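Local coordinates for CrtC domain-containing protein (Fusarium vanettenii 77-13-4, PDB 7A0Q) that probably hydrates the phytoalexin kievitone, acting as a lyase-class hydratase with a fold of two lipocalin-like domains, at residues T229-I237 and R248-N256. Residues are numbered along the deposited sequence; the frame is centred on the assembly and turned at random.
Sequences TEYKISAWI and RFATIRGAN. With NAG (2-acetamido-2-deoxy-beta-D-glucopyranose), chain C.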
ATOM      1  N   THR A 229     -11.704  15.418   2.193  1.00 26.85           N
ATOM      2  CA  THR A 229     -11.399  15.784   0.816  1.00 25.18           C
ATOM      3  C   THR A 229     -11.354  14.540  -0.056  1.00 20.30           C
ATOM      4  O   THR A 229     -11.416  13.411   0.427  1.00 22.48           O
ATOM      5  CB  THR A 229     -10.043  16.491   0.693  1.00 24.09           C
ATOM      6  OG1 THR A 229      -8.997  15.527   0.896  1.00 19.01           O
ATOM      7  CG2 THR A 229      -9.900  17.631   1.717  1.00 24.56           C
ATOM      8  N   GLU A 230     -11.189  14.770  -1.359  1.00 20.42           N
ATOM      9  CA  GLU A 230     -10.965  13.699  -2.321  1.00 17.48           C
ATOM     10  C   GLU A 230      -9.483  13.452  -2.595  1.00 15.59           C
ATOM     11  O   GLU A 230      -9.156  12.691  -3.510  1.00 17.94           O
ATOM     12  CB  GLU A 230     -11.678  14.012  -3.631  1.00 19.44           C
ATOM     13  CG  GLU A 230     -13.188  14.006  -3.500  1.00 23.04           C
ATOM     14  CD  GLU A 230     -13.880  14.074  -4.837  1.00 26.64           C
ATOM     15  OE1 GLU A 230     -14.874  14.823  -4.954  1.00 28.51           O
ATOM     16  OE2 GLU A 230     -13.429  13.376  -5.775  1.00 27.49           O
ATOM     17  N   TYR A 231      -8.585  14.061  -1.823  1.00 16.15           N
ATOM     18  CA  TYR A 231      -7.155  13.902  -2.067  1.00 16.39           C
ATOM     19  C   TYR A 231      -6.664  12.523  -1.641  1.00 17.88           C
ATOM     20  O   TYR A 231      -6.865  12.099  -0.499  1.00 18.42           O
ATOM     21  CB  TYR A 231      -6.377  14.974  -1.300  1.00 16.89           C
ATOM     22  CG  TYR A 231      -6.532  16.375  -1.841  1.00 19.03           C
ATOM     23  CD1 TYR A 231      -6.256  16.664  -3.174  1.00 18.42           C
ATOM     24  CD2 TYR A 231      -6.950  17.415  -1.015  1.00 19.60           C
ATOM     25  CE1 TYR A 231      -6.387  17.955  -3.675  1.00 18.89           C
ATOM     26  CE2 TYR A 231      -7.086  18.709  -1.511  1.00 19.92           C
ATOM     27  CZ  TYR A 231      -6.797  18.970  -2.837  1.00 24.45           C
ATOM     28  OH  TYR A 231      -6.926  20.258  -3.335  1.00 27.02           O
ATOM     29  N   LYS A 232      -5.980  11.835  -2.554  1.00 14.75           N
ATOM     30  CA  LYS A 232      -5.317  10.574  -2.250  1.00 18.10           C
ATOM     31  C   LYS A 232      -3.865  10.723  -2.667  1.00 14.38           C
ATOM     32  O   LYS A 232      -3.581  11.091  -3.813  1.00 16.86           O
ATOM     33  CB  LYS A 232      -5.978   9.394  -2.981  1.00 17.79           C
ATOM     34  CG  LYS A 232      -7.483   9.246  -2.723  1.00 15.94           C
ATOM     35  CD  LYS A 232      -7.760   9.006  -1.233  1.00 18.84           C
ATOM     36  CE  LYS A 232      -9.244   8.872  -0.954  1.00 22.72           C
ATOM     37  NZ  LYS A 232      -9.531   8.797   0.520  1.00 21.73           N
ATOM     38  N   ILE A 233      -2.949  10.456  -1.743  1.00 14.85           N
ATOM     39  CA  ILE A 233      -1.539  10.775  -1.935  1.00 13.61           C
ATOM     40  C   ILE A 233      -0.722   9.491  -1.939  1.00 15.27           C
ATOM     41  O   ILE A 233      -0.820   8.683  -1.010  1.00 14.58           O
ATOM     42  CB  ILE A 233      -1.023  11.720  -0.843  1.00 16.51           C
ATOM     43  CG1 ILE A 233      -1.889  12.974  -0.803  1.00 19.51           C
ATOM     44  CG2 ILE A 233       0.460  12.054  -1.087  1.00 18.28           C
ATOM     45  CD1 ILE A 233      -1.532  13.908   0.322  1.00 20.06           C
ATOM     46  N   SER A 234       0.127   9.343  -2.956  1.00 14.09           N
ATOM     47  CA  SER A 234       1.063   8.226  -3.068  1.00 13.90           C
ATOM     48  C   SER A 234       2.447   8.834  -3.258  1.00 13.04           C
ATOM     49  O   SER A 234       2.728   9.415  -4.306  1.00 14.62           O
ATOM     50  CB  SER A 234       0.675   7.324  -4.243  1.00 15.26           C
ATOM     51  OG  SER A 234       1.621   6.303  -4.487  1.00 14.57           O
ATOM     52  N   ALA A 235       3.297   8.754  -2.229  1.00 13.32           N
ATOM     53  CA  ALA A 235       4.536   9.528  -2.192  1.00 13.55           C
ATOM     54  C   ALA A 235       5.736   8.610  -2.032  1.00 14.36           C
ATOM     55  O   ALA A 235       5.747   7.744  -1.152  1.00 15.24           O
ATOM     56  CB  ALA A 235       4.509  10.545  -1.041  1.00 15.71           C
ATOM     57  N   TRP A 236       6.770   8.848  -2.840  1.00 14.25           N
ATOM     58  CA  TRP A 236       7.975   8.024  -2.841  1.00 13.71           C
ATOM     59  C   TRP A 236       9.203   8.857  -2.494  1.00 13.37           C
ATOM     60  O   TRP A 236       9.394   9.953  -3.033  1.00 14.65           O
ATOM     61  CB  TRP A 236       8.219   7.394  -4.216  1.00 15.20           C
ATOM     62  CG  TRP A 236       7.290   6.269  -4.594  1.00 15.43           C
ATOM     63  CD1 TRP A 236       6.124   6.373  -5.288  1.00 14.05           C
ATOM     64  CD2 TRP A 236       7.501   4.877  -4.353  1.00 16.14           C
ATOM     65  NE1 TRP A 236       5.567   5.115  -5.472  1.00 13.36           N
ATOM     66  CE2 TRP A 236       6.399   4.181  -4.905  1.00 14.15           C
ATOM     67  CE3 TRP A 236       8.507   4.147  -3.703  1.00 16.69           C
ATOM     68  CZ2 TRP A 236       6.290   2.793  -4.843  1.00 14.79           C
ATOM     69  CZ3 TRP A 236       8.400   2.771  -3.648  1.00 15.71           C
ATOM     70  CH2 TRP A 236       7.296   2.106  -4.212  1.00 14.49           C
ATOM     71  N   ILE A 237      10.076   8.294  -1.654  1.00 14.28           N
ATOM     72  CA  ILE A 237      11.371   8.910  -1.337  1.00 13.85           C
ATOM     73  C   ILE A 237      12.441   7.826  -1.419  1.00 15.09           C
ATOM     74  O   ILE A 237      12.336   6.795  -0.748  1.00 15.04           O
ATOM     75  CB  ILE A 237      11.380   9.564   0.055  1.00 17.04           C
ATOM     76  CG1 ILE A 237      10.192  10.513   0.220  1.00 14.60           C
ATOM     77  CG2 ILE A 237      12.694  10.311   0.274  1.00 17.88           C
ATOM     78  CD1 ILE A 237       9.000   9.855   0.897  1.00 17.11           C
ATOM     79  N   ARG A 248      12.042  12.314  -4.631  1.00 14.04           N
ATOM     80  CA  ARG A 248      11.252  12.734  -3.475  1.00 16.64           C
ATOM     81  C   ARG A 248      10.022  13.453  -4.029  1.00 17.44           C
ATOM     82  O   ARG A 248      10.091  14.640  -4.363  1.00 16.87           O
ATOM     83  CB  ARG A 248      12.071  13.617  -2.531  1.00 15.42           C
ATOM     84  CG  ARG A 248      12.942  14.672  -3.231  1.00 17.94           C
ATOM     85  CD  ARG A 248      13.786  15.466  -2.233  1.00 17.47           C
ATOM     86  NE  ARG A 248      14.564  16.513  -2.899  1.00 22.41           N
ATOM     87  CZ  ARG A 248      14.104  17.725  -3.195  1.00 23.28           C
ATOM     88  NH1 ARG A 248      12.859  18.072  -2.892  1.00 24.75           N
ATOM     89  NH2 ARG A 248      14.896  18.601  -3.798  1.00 23.42           N
ATOM     90  N   PHE A 249       8.916  12.722  -4.159  1.00 15.03           N
ATOM     91  CA  PHE A 249       7.788  13.315  -4.866  1.00 15.20           C
ATOM     92  C   PHE A 249       6.494  12.624  -4.455  1.00 15.39           C
ATOM     93  O   PHE A 249       6.490  11.500  -3.949  1.00 15.33           O
ATOM     94  CB  PHE A 249       7.981  13.261  -6.395  1.00 15.33           C
ATOM     95  CG  PHE A 249       7.595  11.941  -7.030  1.00 14.78           C
ATOM     96  CD1 PHE A 249       8.302  10.775  -6.753  1.00 15.88           C
ATOM     97  CD2 PHE A 249       6.517  11.873  -7.906  1.00 15.28           C
ATOM     98  CE1 PHE A 249       7.937   9.556  -7.357  1.00 14.80           C
ATOM     99  CE2 PHE A 249       6.155  10.677  -8.507  1.00 14.72           C
ATOM    100  CZ  PHE A 249       6.857   9.522  -8.230  1.00 15.78           C
ATOM    101  N   ALA A 250       5.396  13.342  -4.664  1.00 14.28           N
ATOM    102  CA  ALA A 250       4.060  12.821  -4.430  1.00 13.78           C
ATOM    103  C   ALA A 250       3.274  12.865  -5.728  1.00 13.58           C
ATOM    104  O   ALA A 250       3.364  13.838  -6.486  1.00 14.57           O
ATOM    105  CB  ALA A 250       3.331  13.637  -3.345  1.00 16.77           C
ATOM    106  N   THR A 251       2.503  11.798  -5.974  1.00 13.86           N
ATOM    107  CA  THR A 251       1.396  11.833  -6.920  1.00 13.07           C
ATOM    108  C   THR A 251       0.122  11.971  -6.101  1.00 13.01           C
ATOM    109  O   THR A 251      -0.134  11.169  -5.201  1.00 15.29           O
ATOM    110  CB  THR A 251       1.331  10.576  -7.789  1.00 13.85           C
ATOM    111  OG1 THR A 251       2.592  10.359  -8.446  1.00 13.78           O
ATOM    112  CG2 THR A 251       0.229  10.736  -8.839  1.00 14.61           C
ATOM    113  N   ILE A 252      -0.643  13.010  -6.378  1.00 13.48           N
ATOM    114  CA  ILE A 252      -1.861  13.277  -5.633  1.00 14.07           C
ATOM    115  C   ILE A 252      -3.023  13.228  -6.605  1.00 14.22           C
ATOM    116  O   ILE A 252      -3.063  13.998  -7.568  1.00 17.36           O
ATOM    117  CB  ILE A 252      -1.808  14.635  -4.921  1.00 15.22           C
ATOM    118  CG1 ILE A 252      -0.577  14.702  -4.010  1.00 15.88           C
ATOM    119  CG2 ILE A 252      -3.138  14.864  -4.174  1.00 16.02           C
ATOM    120  CD1 ILE A 252      -0.441  16.013  -3.239  1.00 17.72           C
ATOM    121  N   ARG A 253      -3.963  12.316  -6.360  1.00 13.59           N
ATOM    122  CA  ARG A 253      -5.205  12.293  -7.108  1.00 14.73           C
ATOM    123  C   ARG A 253      -6.221  13.130  -6.349  1.00 16.69           C
ATOM    124  O   ARG A 253      -6.442  12.902  -5.158  1.00 17.85           O
ATOM    125  CB  ARG A 253      -5.713  10.862  -7.284  1.00 15.81           C
ATOM    126  CG  ARG A 253      -6.951  10.763  -8.169  1.00 15.63           C
ATOM    127  CD  ARG A 253      -7.970   9.782  -7.560  1.00 17.22           C
ATOM    128  NE  ARG A 253      -8.691  10.371  -6.431  1.00 16.85           N
ATOM    129  CZ  ARG A 253      -9.581   9.715  -5.682  1.00 16.30           C
ATOM    130  NH1 ARG A 253      -9.861   8.431  -5.915  1.00 16.05           N
ATOM    131  NH2 ARG A 253     -10.195  10.342  -4.687  1.00 16.38           N
ATOM    132  N   GLY A 254      -6.802  14.107  -7.025  1.00 16.09           N
ATOM    133  CA  GLY A 254      -7.857  14.914  -6.453  1.00 18.49           C
ATOM    134  C   GLY A 254      -9.222  14.515  -6.974  1.00 16.87           C
ATOM    135  O   GLY A 254      -9.495  13.339  -7.249  1.00 18.79           O
ATOM    136  N   ALA A 255     -10.098  15.509  -7.092  1.00 17.25           N
ATOM    137  CA  ALA A 255     -11.406  15.319  -7.690  1.00 18.84           C
ATOM    138  C   ALA A 255     -11.305  15.345  -9.211  1.00 20.17           C
ATOM    139  O   ALA A 255     -10.370  15.904  -9.786  1.00 19.68           O
ATOM    140  CB  ALA A 255     -12.372  16.407  -7.210  1.00 21.61           C
ATOM    141  N   ASN A 256     -12.291  14.728  -9.866  1.00 20.46           N
ATOM    142  CA  ASN A 256     -12.465  14.848 -11.316  1.00 21.37           C
ATOM    143  C   ASN A 256     -11.223  14.393 -12.088  1.00 20.47           C
ATOM    144  O   ASN A 256     -10.902  14.945 -13.143  1.00 22.05           O
ATOM    145  CB  ASN A 256     -12.851  16.283 -11.690  1.00 26.09           C
ATOM    146  CG  ASN A 256     -14.108  16.754 -10.959  1.00 29.82           C
ATOM    147  OD1 ASN A 256     -15.191  16.206 -11.160  1.00 32.84           O
ATOM    148  ND2 ASN A 256     -13.964  17.764 -10.107  1.00 30.61           N
TER
HETATM  149  C1  NAG C   1      17.548   4.710   3.127  1.00 22.12           C
HETATM  150  C2  NAG C   1      16.767   5.831   3.789  1.00 21.98           C
HETATM  151  C3  NAG C   1      17.727   6.860   4.391  1.00 19.98           C
HETATM  152  C4  NAG C   1      18.780   6.207   5.278  1.00 26.40           C
HETATM  153  C5  NAG C   1      19.437   5.016   4.595  1.00 23.96           C
HETATM  154  C6  NAG C   1      20.275   4.197   5.549  1.00 27.91           C
HETATM  155  C7  NAG C   1      14.556   6.515   2.959  1.00 21.58           C
HETATM  156  C8  NAG C   1      13.824   7.298   1.916  1.00 24.00           C
HETATM  157  N2  NAG C   1      15.884   6.492   2.841  1.00 21.65           N
HETATM  158  O3  NAG C   1      16.966   7.797   5.147  1.00 23.45           O
HETATM  159  O4  NAG C   1      19.813   7.157   5.520  1.00 30.57           O
HETATM  160  O5  NAG C   1      18.440   4.122   4.078  1.00 24.44           O
HETATM  161  O6  NAG C   1      19.485   3.728   6.634  1.00 27.30           O
HETATM  162  O7  NAG C   1      13.969   5.913   3.853  1.00 22.65           O
HETATM  163  O   HOH W   1       3.894   8.835  -6.685  1.00 15.99           O
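Arg253 runs along Lys232 on one face of the sheet and reaches the carbonyl of Glu230 with its guanidinium edge. Arg253 CB lies 4.1 Å from Lys232 O; with CG anti to the backbone N (chi1 -175°) the chain then bends twice, and NE makes a weak bond to Gly254 O. CZ and NH2 lie alongside Lys232, whose CG sits over one guanidinium face, toward its rim, 3.5 Å from Arg253 NH2. Arg253 NH2 donates to Glu230 O at 2.8 Å, the oxygen tilted slightly out of the guanidinium plane, and also meets Glu31 in a salt bridge; NH1 turns to Gly156 O. Strands 232-240 and 245-253 are a beta hairpin, the second and third strands of the closed eight-stranded antiparallel barrel of the lipocalin-like domain, with Lys232–Arg253, Ser234–Thr251 and Trp236–Phe249 as doubly hydrogen-bonded pairs. On this face, which packs against strands 158-168 and 202-210, a water links Ser234 O to Thr251 OG1, itself also bonded to Gly161 N, and Phe249 CE1 touches Trp236 CB at 3.8 Å. On the other face Ile252 CG1 packs alongside Ile233 CG1 at 3.9 Å, Ala250 CB meets Ala235 CB at 4.0 Å, and Ile252 CG2 reaches Tyr231 CD1 at 3.7 Å.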